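Local coordinates for RNA pseudouridylate synthase domain-containing protein 1 (Homo sapiens, PDB 5VBB) that probably binds RNA and converts uridine to pseudouridine, like other pseudouridine synthases of the RluA family, at residues D159-V164 / A236-H241; V149-G154 / D248-A253; D17-N22 / K42-R47. One frame throughout, in Å; residues are numbered along the deposited sequence.

How the interactions relate
From the N terminus, interaction 3 comes first: 42-47 folds back on 17-22 and closes a short loop, setting helix 40-47 against the four-stranded antiparallel sheet that holds strand 18-23. The other two contacts follow in series, their centres about 29 Å (interaction 2) and 31 Å (interaction 1) from that of interaction 3. Interaction 2 opens at 149-154 and closes at 248-253, joining strand 146-156 to helix 247-256; interaction 1, between 159-164 and 236-241, is nested within that loop. They touch: strands 146-156 and 159-168 pair through K163, and strand 238-243 pairs with 146-156. Together they tie the late strands and the last helix to the larger antiparallel sheet.

Interaction 1: residues D159-V164 / A236-H241; sequences DPVSKV and ACWSPH
V161 and K163 of strand 159-168 meet the indole of W238, which reaches from strand 238-243 across to them; both strands are neighbours of strand 146-156, and no direct hydrogen bond joins the two segments. V161 makes the closest approach. Its CG2 methyl, set between backbone N and carbonyl carbon, comes obliquely to the six-membered part of the indole, with CG2 3.3 Å from W238 CZ3. The CB of S162 leaves the strand away from 236-241, and its OG bonds to G105 O and I107 N. K163 then returns to the indole: its CB lies 3.8 Å from W238 CZ2 and its CD 4.1 Å from the same carbon, the aliphatic chain crossing the indole side chain at about a right angle. With CG anti to the backbone N (chi1 -175°) and every later torsion extended, the lysine carries its amino group past the six-membered ring, to the side where NE1 points, close enough to share a water with it. That water lies in the indole plane at the edge, 2.9 Å from W238 NE1 and 3.3 Å from K163 NZ, accepting a hydrogen bond from each. The strongest partner of NZ is D228, by a salt bridge; NZ also bonds to F230 O. On one face of the indole sits P240 CD, 3.9 Å above the plane and offset toward the rim. With an alanine in place of W238, V161 and the K163 methylenes would probably lose the surface they pack on, and the water its NE1 donor. The contact is thus chiefly apolar, yet it buries a lysine whose charge is met by D228, while the indole N-H reaches that lysine indirectly, through a water that receives both donors.

Interaction 2: residues V149-G154 / D248-A253; sequences VVLEHG and DQLVQA
On the helix side the close contacts of the two segments all fall on one methyl, CD1 of L250, and it is pressed unusually hard: L250 CD1 stands 3.3 Å from L151 CD2, tighter than normal van der Waals contact. The same CD1 also meets V149 CG1 at 3.7 Å, so one carbon of helix 247-256 touches two side chains of strand 146-156. The approaches differ. V149 and L250 reach toward each other tip to tip, the valine putting CG1 anti to its backbone N (chi1 178°) and thereby out toward the helix. L151 instead meets the helix leucine at a slant, and the end of its side chain comes nearer to the helix than the direction of its first bond would suggest. The strand is irregular at this point: L151 and E152 both face K163 of the neighbouring strand, a classic beta bulge within the large antiparallel sheet, and L151 has the near-helical backbone (psi -48°) expected of its first residue. Backbone bonds from L151 to L244 and Q245 bind the bulge to the link between strand 238-243 and the helix. L250 also packs on L165 of strand 159-168. Within the helical turn that holds L250, Q252 N bonds to D248 O at 3.1 Å, while Q249 and Q252 lie on the exposed side of the helix.

Interaction 3: residues D17-N22 / K42-R47; sequences DFLVVN and KQLRYR
L44 faces L19 and V21 from the buried side of helix 40-47, and the firm part of the contact is the meeting of two leucine methyls, L19 CD2 and L44 CD2, 3.7 Å apart. The two leucines slide past each other in opposite directions with these methyls in contact. L19 holds CG anti to its backbone N (chi1 170°), which carries its branch out from the strand toward the helix. V21 is looser: its CG1 comes only to 4.3 Å from the same L44 CD2. Q43 makes no contact with the strand; its NE2 bonds to S5 O, in the N-terminal segment. Around the buried leucines L9, I11 and F48 add further apolar contacts, while L74 packs on V21. K42, R45 and Y46 stand on the solvent side of the helix, polar or charged in keeping with exposure; R47, a turn after L44, is exposed too but leaves from the strand-facing flank. The strand is two-faced in the same way: F18 and V20 turn from the helix and pack on strand 221-225 through V222. The result is a short amphipathic helix, its contact with 17-22 made by L44, on one face of a four-stranded antiparallel sheet, inside the pseudouridine synthase family region and away from the probable catalytic aspartate, D67.

Interaction 1: residues D159-V164 / A236-H241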
ATOM      1  N   ASP A 159      -9.867  10.734 -16.909  1.00 45.01           N
ATOM      2  CA  ASP A 159      -8.996   9.771 -17.580  1.00 44.23           C
ATOM      3  C   ASP A 159      -9.342   8.325 -17.153  1.00 44.62           C
ATOM      4  O   ASP A 159      -9.658   8.096 -15.993  1.00 42.91           O
ATOM      5  CB  ASP A 159      -7.519  10.107 -17.292  1.00 45.79           C
ATOM      6  CG  ASP A 159      -7.109  11.520 -17.739  1.00 63.03           C
ATOM      7  OD1 ASP A 159      -7.651  12.006 -18.757  1.00 66.68           O
ATOM      8  OD2 ASP A 159      -6.211  12.116 -17.100  1.00 66.48           O
ATOM      9  N   PRO A 160      -9.263   7.345 -18.075  1.00 42.18           N
ATOM     10  CA  PRO A 160      -9.593   5.952 -17.717  1.00 41.78           C
ATOM     11  C   PRO A 160      -8.662   5.376 -16.652  1.00 43.20           C
ATOM     12  O   PRO A 160      -7.439   5.468 -16.764  1.00 39.24           O
ATOM     13  CB  PRO A 160      -9.452   5.192 -19.042  1.00 44.53           C
ATOM     14  CG  PRO A 160      -8.681   6.091 -19.929  1.00 49.48           C
ATOM     15  CD  PRO A 160      -8.950   7.465 -19.512  1.00 45.25           C
ATOM     16  N   VAL A 161      -9.247   4.872 -15.580  1.00 40.34           N
ATOM     17  CA  VAL A 161      -8.464   4.248 -14.528  1.00 41.15           C
ATOM     18  C   VAL A 161      -9.194   2.999 -14.025  1.00 44.13           C
ATOM     19  O   VAL A 161     -10.428   2.868 -14.157  1.00 43.74           O
ATOM     20  CB  VAL A 161      -8.128   5.173 -13.310  1.00 45.52           C
ATOM     21  CG1 VAL A 161      -7.394   6.448 -13.715  1.00 43.82           C
ATOM     22  CG2 VAL A 161      -9.336   5.452 -12.460  1.00 46.81           C
ATOM     23  N   SER A 162      -8.437   2.165 -13.344  1.00 38.84           N
ATOM     24  CA  SER A 162      -8.981   0.976 -12.680  1.00 39.01           C
ATOM     25  C   SER A 162      -8.782   1.045 -11.183  1.00 39.26           C
ATOM     26  O   SER A 162      -7.668   1.248 -10.722  1.00 38.71           O
ATOM     27  CB  SER A 162      -8.303  -0.294 -13.185  1.00 40.81           C
ATOM     28  OG  SER A 162      -8.518  -0.459 -14.575  1.00 45.84           O
ATOM     29  N   LYS A 163      -9.837   0.793 -10.422  1.00 34.56           N
ATOM     30  CA  LYS A 163      -9.701   0.639  -8.991  1.00 34.50           C
ATOM     31  C   LYS A 163      -9.377  -0.840  -8.738  1.00 36.24           C
ATOM     32  O   LYS A 163     -10.090  -1.717  -9.240  1.00 34.41           O
ATOM     33  CB  LYS A 163     -10.979   1.025  -8.261  1.00 36.87           C
ATOM     34  CG  LYS A 163     -10.785   0.965  -6.756  1.00 33.24           C
ATOM     35  CD  LYS A 163     -11.978   1.565  -6.068  1.00 36.02           C
ATOM     36  CE  LYS A 163     -11.886   1.361  -4.590  1.00 44.85           C
ATOM     37  NZ  LYS A 163     -13.093   1.873  -3.887  1.00 46.61           N
ATOM     38  N   VAL A 164      -8.280  -1.121  -8.000  1.00 34.50           N
ATOM     39  CA  VAL A 164      -7.832  -2.488  -7.792  1.00 33.78           C
ATOM     40  C   VAL A 164      -7.540  -2.799  -6.355  1.00 36.16           C
ATOM     41  O   VAL A 164      -7.227  -1.903  -5.569  1.00 33.75           O
ATOM     42  CB  VAL A 164      -6.571  -2.814  -8.641  1.00 37.58           C
ATOM     43  CG1 VAL A 164      -6.794  -2.513 -10.119  1.00 37.21           C
ATOM     44  CG2 VAL A 164      -5.344  -2.053  -8.127  1.00 37.29           C
ATOM     45  N   ALA A 236     -14.254  13.642  -5.407  1.00 42.10           N
ATOM     46  CA  ALA A 236     -15.200  13.829  -6.482  1.00 41.51           C
ATOM     47  C   ALA A 236     -14.562  13.734  -7.881  1.00 44.34           C
ATOM     48  O   ALA A 236     -15.305  13.651  -8.843  1.00 44.96           O
ATOM     49  CB  ALA A 236     -15.923  15.147  -6.315  1.00 42.91           C
ATOM     50  N   CYS A 237     -13.220  13.673  -7.999  1.00 40.51           N
ATOM     51  CA  CYS A 237     -12.577  13.409  -9.286  1.00 41.25           C
ATOM     52  C   CYS A 237     -12.727  11.915  -9.663  1.00 45.33           C
ATOM     53  O   CYS A 237     -12.563  11.579 -10.827  1.00 43.77           O
ATOM     54  CB  CYS A 237     -11.106  13.807  -9.265  1.00 41.56           C
ATOM     55  SG  CYS A 237     -10.839  15.578  -9.270  1.00 47.67           S
ATOM     56  N   TRP A 238     -12.988  11.028  -8.687  1.00 42.69           N
ATOM     57  CA  TRP A 238     -13.142   9.599  -8.952  1.00 40.42           C
ATOM     58  C   TRP A 238     -14.601   9.334  -9.296  1.00 44.29           C
ATOM     59  O   TRP A 238     -15.486   9.543  -8.461  1.00 39.92           O
ATOM     60  CB  TRP A 238     -12.690   8.750  -7.743  1.00 37.65           C
ATOM     61  CG  TRP A 238     -13.042   7.286  -7.782  1.00 38.29           C
ATOM     62  CD1 TRP A 238     -13.595   6.571  -6.757  1.00 41.10           C
ATOM     63  CD2 TRP A 238     -12.788   6.337  -8.836  1.00 37.49           C
ATOM     64  NE1 TRP A 238     -13.794   5.268  -7.142  1.00 40.74           N
ATOM     65  CE2 TRP A 238     -13.263   5.082  -8.387  1.00 41.39           C
ATOM     66  CE3 TRP A 238     -12.286   6.431 -10.152  1.00 38.51           C
ATOM     67  CZ2 TRP A 238     -13.256   3.940  -9.200  1.00 40.90           C
ATOM     68  CZ3 TRP A 238     -12.282   5.294 -10.946  1.00 39.11           C
ATOM     69  CH2 TRP A 238     -12.768   4.068 -10.472  1.00 39.45           C
ATOM     70  N   SER A 239     -14.826   8.855 -10.528  1.00 42.63           N
ATOM     71  CA  SER A 239     -16.140   8.544 -11.064  1.00 43.58           C
ATOM     72  C   SER A 239     -16.200   7.076 -11.530  1.00 45.94           C
ATOM     73  O   SER A 239     -15.918   6.764 -12.698  1.00 45.15           O
ATOM     74  CB  SER A 239     -16.487   9.495 -12.201  1.00 48.83           C
ATOM     75  OG  SER A 239     -17.868   9.383 -12.491  1.00 61.93           O
ATOM     76  N   PRO A 240     -16.575   6.160 -10.627  1.00 42.80           N
ATOM     77  CA  PRO A 240     -16.701   4.745 -11.039  1.00 43.98           C
ATOM     78  C   PRO A 240     -17.851   4.551 -12.012  1.00 50.83           C
ATOM     79  O   PRO A 240     -18.894   5.155 -11.798  1.00 49.81           O
ATOM     80  CB  PRO A 240     -16.937   3.988  -9.727  1.00 44.99           C
ATOM     81  CG  PRO A 240     -17.124   4.985  -8.683  1.00 48.78           C
ATOM     82  CD  PRO A 240     -16.925   6.362  -9.208  1.00 45.05           C
ATOM     83  N   HIS A 241     -17.650   3.768 -13.099  1.00 51.73           N
ATOM     84  CA  HIS A 241     -18.723   3.498 -14.074  1.00 53.72           C
ATOM     85  C   HIS A 241     -19.070   2.007 -14.193  1.00 57.73           C
ATOM     86  O   HIS A 241     -20.240   1.716 -14.445  1.00 59.92           O
ATOM     87  CB  HIS A 241     -18.475   4.063 -15.481  1.00 56.28           C
ATOM     88  CG  HIS A 241     -17.156   3.797 -16.134  1.00 60.63           C
ATOM     89  ND1 HIS A 241     -16.832   2.541 -16.662  1.00 63.76           N
ATOM     90  CD2 HIS A 241     -16.227   4.690 -16.555  1.00 62.88           C
ATOM     91  CE1 HIS A 241     -15.654   2.698 -17.258  1.00 62.63           C
ATOM     92  NE2 HIS A 241     -15.234   3.980 -17.171  1.00 62.15           N
TER
HETATM   93  O   HOH W   1     -15.368   3.300  -5.768  1.00 43.95           O

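Interaction 2: residues V149-G154 / D248-A253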
ATOM      1  N   VAL A 149      -6.450  -7.797  -8.328  1.00 33.11           N
ATOM      2  CA  VAL A 149      -7.868  -8.052  -8.605  1.00 33.70           C
ATOM      3  C   VAL A 149      -8.518  -6.696  -9.009  1.00 37.07           C
ATOM      4  O   VAL A 149      -8.496  -5.721  -8.235  1.00 35.75           O
ATOM      5  CB  VAL A 149      -8.567  -8.684  -7.363  1.00 36.10           C
ATOM      6  CG1 VAL A 149     -10.051  -8.917  -7.620  1.00 37.72           C
ATOM      7  CG2 VAL A 149      -7.898 -10.002  -6.970  1.00 36.12           C
ATOM      8  N   VAL A 150      -9.151  -6.664 -10.169  1.00 33.71           N
ATOM      9  CA  VAL A 150      -9.795  -5.448 -10.650  1.00 34.72           C
ATOM     10  C   VAL A 150     -11.158  -5.304  -9.967  1.00 39.30           C
ATOM     11  O   VAL A 150     -11.972  -6.207 -10.064  1.00 37.56           O
ATOM     12  CB  VAL A 150      -9.913  -5.420 -12.184  1.00 38.05           C
ATOM     13  CG1 VAL A 150     -10.558  -4.136 -12.651  1.00 38.45           C
ATOM     14  CG2 VAL A 150      -8.553  -5.576 -12.853  1.00 37.43           C
ATOM     15  N   LEU A 151     -11.396  -4.169  -9.279  1.00 36.12           N
ATOM     16  CA  LEU A 151     -12.644  -3.926  -8.570  1.00 36.03           C
ATOM     17  C   LEU A 151     -13.619  -3.169  -9.444  1.00 40.59           C
ATOM     18  O   LEU A 151     -14.797  -3.527  -9.528  1.00 39.88           O
ATOM     19  CB  LEU A 151     -12.381  -3.141  -7.296  1.00 36.27           C
ATOM     20  CG  LEU A 151     -11.459  -3.788  -6.306  1.00 40.06           C
ATOM     21  CD1 LEU A 151     -11.096  -2.790  -5.219  1.00 40.03           C
ATOM     22  CD2 LEU A 151     -12.038  -5.120  -5.788  1.00 39.80           C
ATOM     23  N   GLU A 152     -13.147  -2.089 -10.081  1.00 39.25           N
ATOM     24  CA  GLU A 152     -14.009  -1.239 -10.887  1.00 39.01           C
ATOM     25  C   GLU A 152     -13.238  -0.553 -11.987  1.00 42.55           C
ATOM     26  O   GLU A 152     -12.041  -0.346 -11.860  1.00 41.00           O
ATOM     27  CB  GLU A 152     -14.630  -0.101  -9.992  1.00 40.27           C
ATOM     28  CG  GLU A 152     -15.830  -0.467  -9.107  1.00 53.67           C
ATOM     29  CD  GLU A 152     -16.361   0.631  -8.193  1.00 70.00           C
ATOM     30  OE1 GLU A 152     -15.528   1.265  -7.515  1.00 46.14           O
ATOM     31  OE2 GLU A 152     -17.594   0.865  -8.149  1.00 54.02           O
ATOM     32  N   HIS A 153     -13.958  -0.144 -13.046  1.00 40.35           N
ATOM     33  CA  HIS A 153     -13.444   0.735 -14.094  1.00 39.96           C
ATOM     34  C   HIS A 153     -14.181   2.045 -13.889  1.00 43.19           C
ATOM     35  O   HIS A 153     -15.357   2.054 -13.508  1.00 41.14           O
ATOM     36  CB  HIS A 153     -13.731   0.220 -15.507  1.00 41.89           C
ATOM     37  CG  HIS A 153     -12.900  -0.949 -15.923  1.00 44.95           C
ATOM     38  ND1 HIS A 153     -13.261  -1.724 -16.999  1.00 47.34           N
ATOM     39  CD2 HIS A 153     -11.725  -1.412 -15.427  1.00 45.78           C
ATOM     40  CE1 HIS A 153     -12.350  -2.681 -17.076  1.00 46.77           C
ATOM     41  NE2 HIS A 153     -11.390  -2.510 -16.173  1.00 45.91           N
ATOM     42  N   GLY A 154     -13.492   3.143 -14.170  1.00 39.42           N
ATOM     43  CA  GLY A 154     -14.078   4.467 -14.060  1.00 40.36           C
ATOM     44  C   GLY A 154     -13.193   5.518 -14.671  1.00 43.39           C
ATOM     45  O   GLY A 154     -12.201   5.184 -15.326  1.00 41.00           O
ATOM     46  N   ASP A 248     -16.302  -5.818  -0.493  1.00 44.25           N
ATOM     47  CA  ASP A 248     -16.769  -6.432   0.759  1.00 45.15           C
ATOM     48  C   ASP A 248     -16.538  -7.930   0.717  1.00 45.75           C
ATOM     49  O   ASP A 248     -16.034  -8.505   1.679  1.00 43.63           O
ATOM     50  CB  ASP A 248     -18.269  -6.194   0.987  1.00 50.02           C
ATOM     51  CG  ASP A 248     -18.663  -4.792   1.377  1.00 67.94           C
ATOM     52  OD1 ASP A 248     -17.855  -4.113   2.041  1.00 67.44           O
ATOM     53  OD2 ASP A 248     -19.814  -4.396   1.081  1.00 81.79           O
ATOM     54  N   GLN A 249     -16.924  -8.576  -0.408  1.00 39.19           N
ATOM     55  CA  GLN A 249     -16.724  -9.994  -0.574  1.00 38.45           C
ATOM     56  C   GLN A 249     -15.253 -10.378  -0.582  1.00 39.83           C
ATOM     57  O   GLN A 249     -14.888 -11.408  -0.004  1.00 40.38           O
ATOM     58  CB  GLN A 249     -17.387 -10.469  -1.879  1.00 41.15           C
ATOM     59  CG  GLN A 249     -18.917 -10.341  -1.862  1.00 46.03           C
ATOM     60  CD  GLN A 249     -19.549 -11.468  -1.095  1.00 53.34           C
ATOM     61  OE1 GLN A 249     -19.751 -11.393   0.111  1.00 56.08           O
ATOM     62  NE2 GLN A 249     -19.786 -12.578  -1.754  1.00 50.69           N
ATOM     63  N   LEU A 250     -14.403  -9.571  -1.248  1.00 36.10           N
ATOM     64  CA  LEU A 250     -12.977  -9.864  -1.274  1.00 37.15           C
ATOM     65  C   LEU A 250     -12.377  -9.701   0.103  1.00 40.23           C
ATOM     66  O   LEU A 250     -11.491 -10.468   0.440  1.00 39.66           O
ATOM     67  CB  LEU A 250     -12.231  -9.005  -2.308  1.00 37.56           C
ATOM     68  CG  LEU A 250     -12.567  -9.358  -3.754  1.00 41.55           C
ATOM     69  CD1 LEU A 250     -12.182  -8.242  -4.658  1.00 42.07           C
ATOM     70  CD2 LEU A 250     -11.884 -10.653  -4.193  1.00 41.64           C
ATOM     71  N   VAL A 251     -12.910  -8.788   0.947  1.00 38.06           N
ATOM     72  CA  VAL A 251     -12.399  -8.641   2.325  1.00 36.67           C
ATOM     73  C   VAL A 251     -12.771  -9.867   3.135  1.00 39.38           C
ATOM     74  O   VAL A 251     -11.946 -10.351   3.899  1.00 37.26           O
ATOM     75  CB  VAL A 251     -12.887  -7.330   3.001  1.00 41.16           C
ATOM     76  CG1 VAL A 251     -12.638  -7.336   4.519  1.00 41.73           C
ATOM     77  CG2 VAL A 251     -12.210  -6.148   2.362  1.00 40.98           C
ATOM     78  N   GLN A 252     -13.983 -10.406   2.945  1.00 36.85           N
ATOM     79  CA  GLN A 252     -14.342 -11.677   3.596  1.00 36.70           C
ATOM     80  C   GLN A 252     -13.390 -12.818   3.152  1.00 38.27           C
ATOM     81  O   GLN A 252     -13.000 -13.643   3.962  1.00 35.61           O
ATOM     82  CB  GLN A 252     -15.798 -12.087   3.282  1.00 39.51           C
ATOM     83  CG  GLN A 252     -16.863 -11.146   3.819  1.00 38.33           C
ATOM     84  CD  GLN A 252     -16.760 -11.019   5.303  1.00 61.34           C
ATOM     85  OE1 GLN A 252     -16.803 -12.018   6.023  1.00 57.88           O
ATOM     86  NE2 GLN A 252     -16.484  -9.823   5.789  1.00 59.72           N
ATOM     87  N   ALA A 253     -12.961 -12.840   1.885  1.00 36.31           N
ATOM     88  CA  ALA A 253     -12.016 -13.877   1.444  1.00 34.67           C
ATOM     89  C   ALA A 253     -10.623 -13.657   2.040  1.00 39.38           C
ATOM     90  O   ALA A 253      -9.974 -14.617   2.468  1.00 39.53           O
ATOM     91  CB  ALA A 253     -11.944 -13.952  -0.084  1.00 36.02           C
TER

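Interaction 3: residues D17-N22 / K42-R47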
ATOM      1  N   ASP A  17      -0.825  -3.636  23.763  1.00 45.50           N
ATOM      2  CA  ASP A  17       0.465  -3.911  23.142  1.00 45.05           C
ATOM      3  C   ASP A  17       0.693  -3.299  21.774  1.00 47.74           C
ATOM      4  O   ASP A  17       1.851  -3.153  21.390  1.00 47.36           O
ATOM      5  CB  ASP A  17       0.614  -5.432  22.988  1.00 46.54           C
ATOM      6  CG  ASP A  17       0.874  -6.161  24.288  1.00 60.99           C
ATOM      7  OD1 ASP A  17       1.620  -5.624  25.126  1.00 66.63           O
ATOM      8  OD2 ASP A  17       0.365  -7.282  24.447  1.00 64.30           O
ATOM      9  N   PHE A  18      -0.367  -3.043  21.002  1.00 43.11           N
ATOM     10  CA  PHE A  18      -0.222  -2.534  19.656  1.00 40.45           C
ATOM     11  C   PHE A  18      -1.138  -1.389  19.374  1.00 46.81           C
ATOM     12  O   PHE A  18      -2.232  -1.296  19.908  1.00 45.85           O
ATOM     13  CB  PHE A  18      -0.502  -3.646  18.628  1.00 40.48           C
ATOM     14  CG  PHE A  18       0.507  -4.755  18.680  1.00 41.03           C
ATOM     15  CD1 PHE A  18       1.761  -4.596  18.121  1.00 43.54           C
ATOM     16  CD2 PHE A  18       0.219  -5.944  19.332  1.00 43.12           C
ATOM     17  CE1 PHE A  18       2.668  -5.644  18.108  1.00 45.03           C
ATOM     18  CE2 PHE A  18       1.146  -6.967  19.380  1.00 46.48           C
ATOM     19  CZ  PHE A  18       2.362  -6.821  18.747  1.00 45.10           C
ATOM     20  N   LEU A  19      -0.713  -0.579  18.429  1.00 46.01           N
ATOM     21  CA  LEU A  19      -1.449   0.548  17.916  1.00 47.80           C
ATOM     22  C   LEU A  19      -1.297   0.475  16.393  1.00 45.73           C
ATOM     23  O   LEU A  19      -0.185   0.287  15.924  1.00 44.44           O
ATOM     24  CB  LEU A  19      -0.816   1.824  18.481  1.00 50.09           C
ATOM     25  CG  LEU A  19      -1.230   3.146  17.941  1.00 57.47           C
ATOM     26  CD1 LEU A  19      -2.717   3.323  18.028  1.00 59.72           C
ATOM     27  CD2 LEU A  19      -0.558   4.247  18.717  1.00 63.72           C
ATOM     28  N   VAL A  20      -2.387   0.593  15.647  1.00 40.44           N
ATOM     29  CA  VAL A  20      -2.357   0.630  14.170  1.00 38.04           C
ATOM     30  C   VAL A  20      -2.939   1.959  13.760  1.00 41.52           C
ATOM     31  O   VAL A  20      -4.088   2.266  14.082  1.00 40.48           O
ATOM     32  CB  VAL A  20      -3.072  -0.529  13.435  1.00 39.58           C
ATOM     33  CG1 VAL A  20      -2.836  -0.469  11.922  1.00 38.82           C
ATOM     34  CG2 VAL A  20      -2.654  -1.870  13.981  1.00 38.83           C
ATOM     35  N   VAL A  21      -2.158   2.730  13.009  1.00 37.53           N
ATOM     36  CA  VAL A  21      -2.611   4.019  12.514  1.00 38.33           C
ATOM     37  C   VAL A  21      -3.015   3.859  11.071  1.00 38.94           C
ATOM     38  O   VAL A  21      -2.571   2.922  10.397  1.00 38.66           O
ATOM     39  CB  VAL A  21      -1.554   5.159  12.694  1.00 42.71           C
ATOM     40  CG1 VAL A  21      -1.148   5.311  14.158  1.00 44.39           C
ATOM     41  CG2 VAL A  21      -0.320   4.923  11.838  1.00 42.06           C
ATOM     42  N   ASN A  22      -3.831   4.784  10.586  1.00 36.35           N
ATOM     43  CA  ASN A  22      -4.184   4.900   9.184  1.00 34.78           C
ATOM     44  C   ASN A  22      -3.311   6.092   8.735  1.00 39.03           C
ATOM     45  O   ASN A  22      -3.669   7.248   8.924  1.00 37.02           O
ATOM     46  CB  ASN A  22      -5.683   5.149   9.016  1.00 40.03           C
ATOM     47  CG  ASN A  22      -6.114   5.303   7.591  1.00 55.79           C
ATOM     48  OD1 ASN A  22      -5.316   5.156   6.674  1.00 43.90           O
ATOM     49  ND2 ASN A  22      -7.382   5.584   7.374  1.00 52.54           N
ATOM     50  N   LYS A  42       6.078  12.422  15.227  1.00 55.11           N
ATOM     51  CA  LYS A  42       5.595  13.665  15.837  1.00 55.42           C
ATOM     52  C   LYS A  42       4.085  13.603  16.078  1.00 55.66           C
ATOM     53  O   LYS A  42       3.629  14.011  17.139  1.00 55.53           O
ATOM     54  CB  LYS A  42       5.963  14.905  14.998  1.00 60.57           C
ATOM     55  CG  LYS A  42       7.446  15.246  15.029  1.00 80.37           C
ATOM     56  CD  LYS A  42       7.730  16.565  14.322  1.00 91.21           C
ATOM     57  CE  LYS A  42       9.132  17.073  14.563  1.00103.89           C
ATOM     58  NZ  LYS A  42       9.266  18.518  14.230  1.00112.43           N
ATOM     59  N   GLN A  43       3.311  13.062  15.125  1.00 50.46           N
ATOM     60  CA  GLN A  43       1.859  12.899  15.311  1.00 50.52           C
ATOM     61  C   GLN A  43       1.585  12.005  16.539  1.00 55.15           C
ATOM     62  O   GLN A  43       0.730  12.325  17.368  1.00 53.80           O
ATOM     63  CB  GLN A  43       1.201  12.269  14.070  1.00 50.13           C
ATOM     64  CG  GLN A  43       1.210  13.182  12.843  1.00 52.46           C
ATOM     65  CD  GLN A  43       0.761  12.498  11.574  1.00 57.04           C
ATOM     66  OE1 GLN A  43       1.125  11.352  11.286  1.00 51.94           O
ATOM     67  NE2 GLN A  43      -0.030  13.183  10.768  1.00 52.97           N
ATOM     68  N   LEU A  44       2.355  10.905  16.657  1.00 51.18           N
ATOM     69  CA  LEU A  44       2.237   9.973  17.776  1.00 50.56           C
ATOM     70  C   LEU A  44       2.599  10.630  19.085  1.00 59.13           C
ATOM     71  O   LEU A  44       1.874  10.455  20.067  1.00 59.81           O
ATOM     72  CB  LEU A  44       3.103   8.737  17.541  1.00 48.63           C
ATOM     73  CG  LEU A  44       2.490   7.741  16.558  1.00 49.61           C
ATOM     74  CD1 LEU A  44       3.554   6.796  15.998  1.00 48.96           C
ATOM     75  CD2 LEU A  44       1.346   6.983  17.196  1.00 48.27           C
ATOM     76  N   ARG A  45       3.713  11.385  19.102  1.00 58.13           N
ATOM     77  CA  ARG A  45       4.130  12.133  20.279  1.00 61.49           C
ATOM     78  C   ARG A  45       3.038  13.144  20.686  1.00 65.42           C
ATOM     79  O   ARG A  45       2.749  13.299  21.885  1.00 65.66           O
ATOM     80  CB  ARG A  45       5.438  12.886  20.012  1.00 66.47           C
ATOM     81  CG  ARG A  45       6.686  12.001  20.008  1.00 81.55           C
ATOM     82  CD  ARG A  45       7.932  12.776  19.580  1.00 96.59           C
ATOM     83  NE  ARG A  45       7.947  14.153  20.094  1.00111.47           N
ATOM     84  CZ  ARG A  45       8.226  14.516  21.348  1.00130.58           C
ATOM     85  NH1 ARG A  45       8.530  13.599  22.265  1.00120.56           N
ATOM     86  NH2 ARG A  45       8.201  15.797  21.696  1.00119.71           N
ATOM     87  N   TYR A  46       2.434  13.826  19.690  1.00 60.81           N
ATOM     88  CA  TYR A  46       1.371  14.797  19.960  1.00 61.98           C
ATOM     89  C   TYR A  46       0.136  14.118  20.611  1.00 64.51           C
ATOM     90  O   TYR A  46      -0.360  14.591  21.619  1.00 63.36           O
ATOM     91  CB  TYR A  46       0.982  15.533  18.662  1.00 62.92           C
ATOM     92  CG  TYR A  46      -0.090  16.581  18.852  1.00 66.01           C
ATOM     93  CD1 TYR A  46      -1.438  16.241  18.825  1.00 67.36           C
ATOM     94  CD2 TYR A  46       0.243  17.911  19.083  1.00 68.54           C
ATOM     95  CE1 TYR A  46      -2.430  17.192  19.049  1.00 69.19           C
ATOM     96  CE2 TYR A  46      -0.741  18.873  19.313  1.00 70.76           C
ATOM     97  CZ  TYR A  46      -2.079  18.511  19.281  1.00 79.13           C
ATOM     98  OH  TYR A  46      -3.084  19.429  19.481  1.00 82.98           O
ATOM     99  N   ARG A  47      -0.334  13.009  20.031  1.00 59.22           N
ATOM    100  CA  ARG A  47      -1.515  12.278  20.503  1.00 58.31           C
ATOM    101  C   ARG A  47      -1.281  11.484  21.799  1.00 62.59           C
ATOM    102  O   ARG A  47      -2.194  11.400  22.633  1.00 61.98           O
ATOM    103  CB  ARG A  47      -1.968  11.318  19.387  1.00 58.53           C
ATOM    104  CG  ARG A  47      -3.173  10.425  19.703  1.00 68.00           C
ATOM    105  CD  ARG A  47      -4.480  11.153  19.951  1.00 70.49           C
ATOM    106  NE  ARG A  47      -5.536  10.201  20.307  1.00 83.41           N
ATOM    107  CZ  ARG A  47      -5.726   9.662  21.515  1.00100.12           C
ATOM    108  NH1 ARG A  47      -4.934   9.990  22.534  1.00 97.08           N
ATOM    109  NH2 ARG A  47      -6.713   8.795  21.715  1.00 77.16           N
TER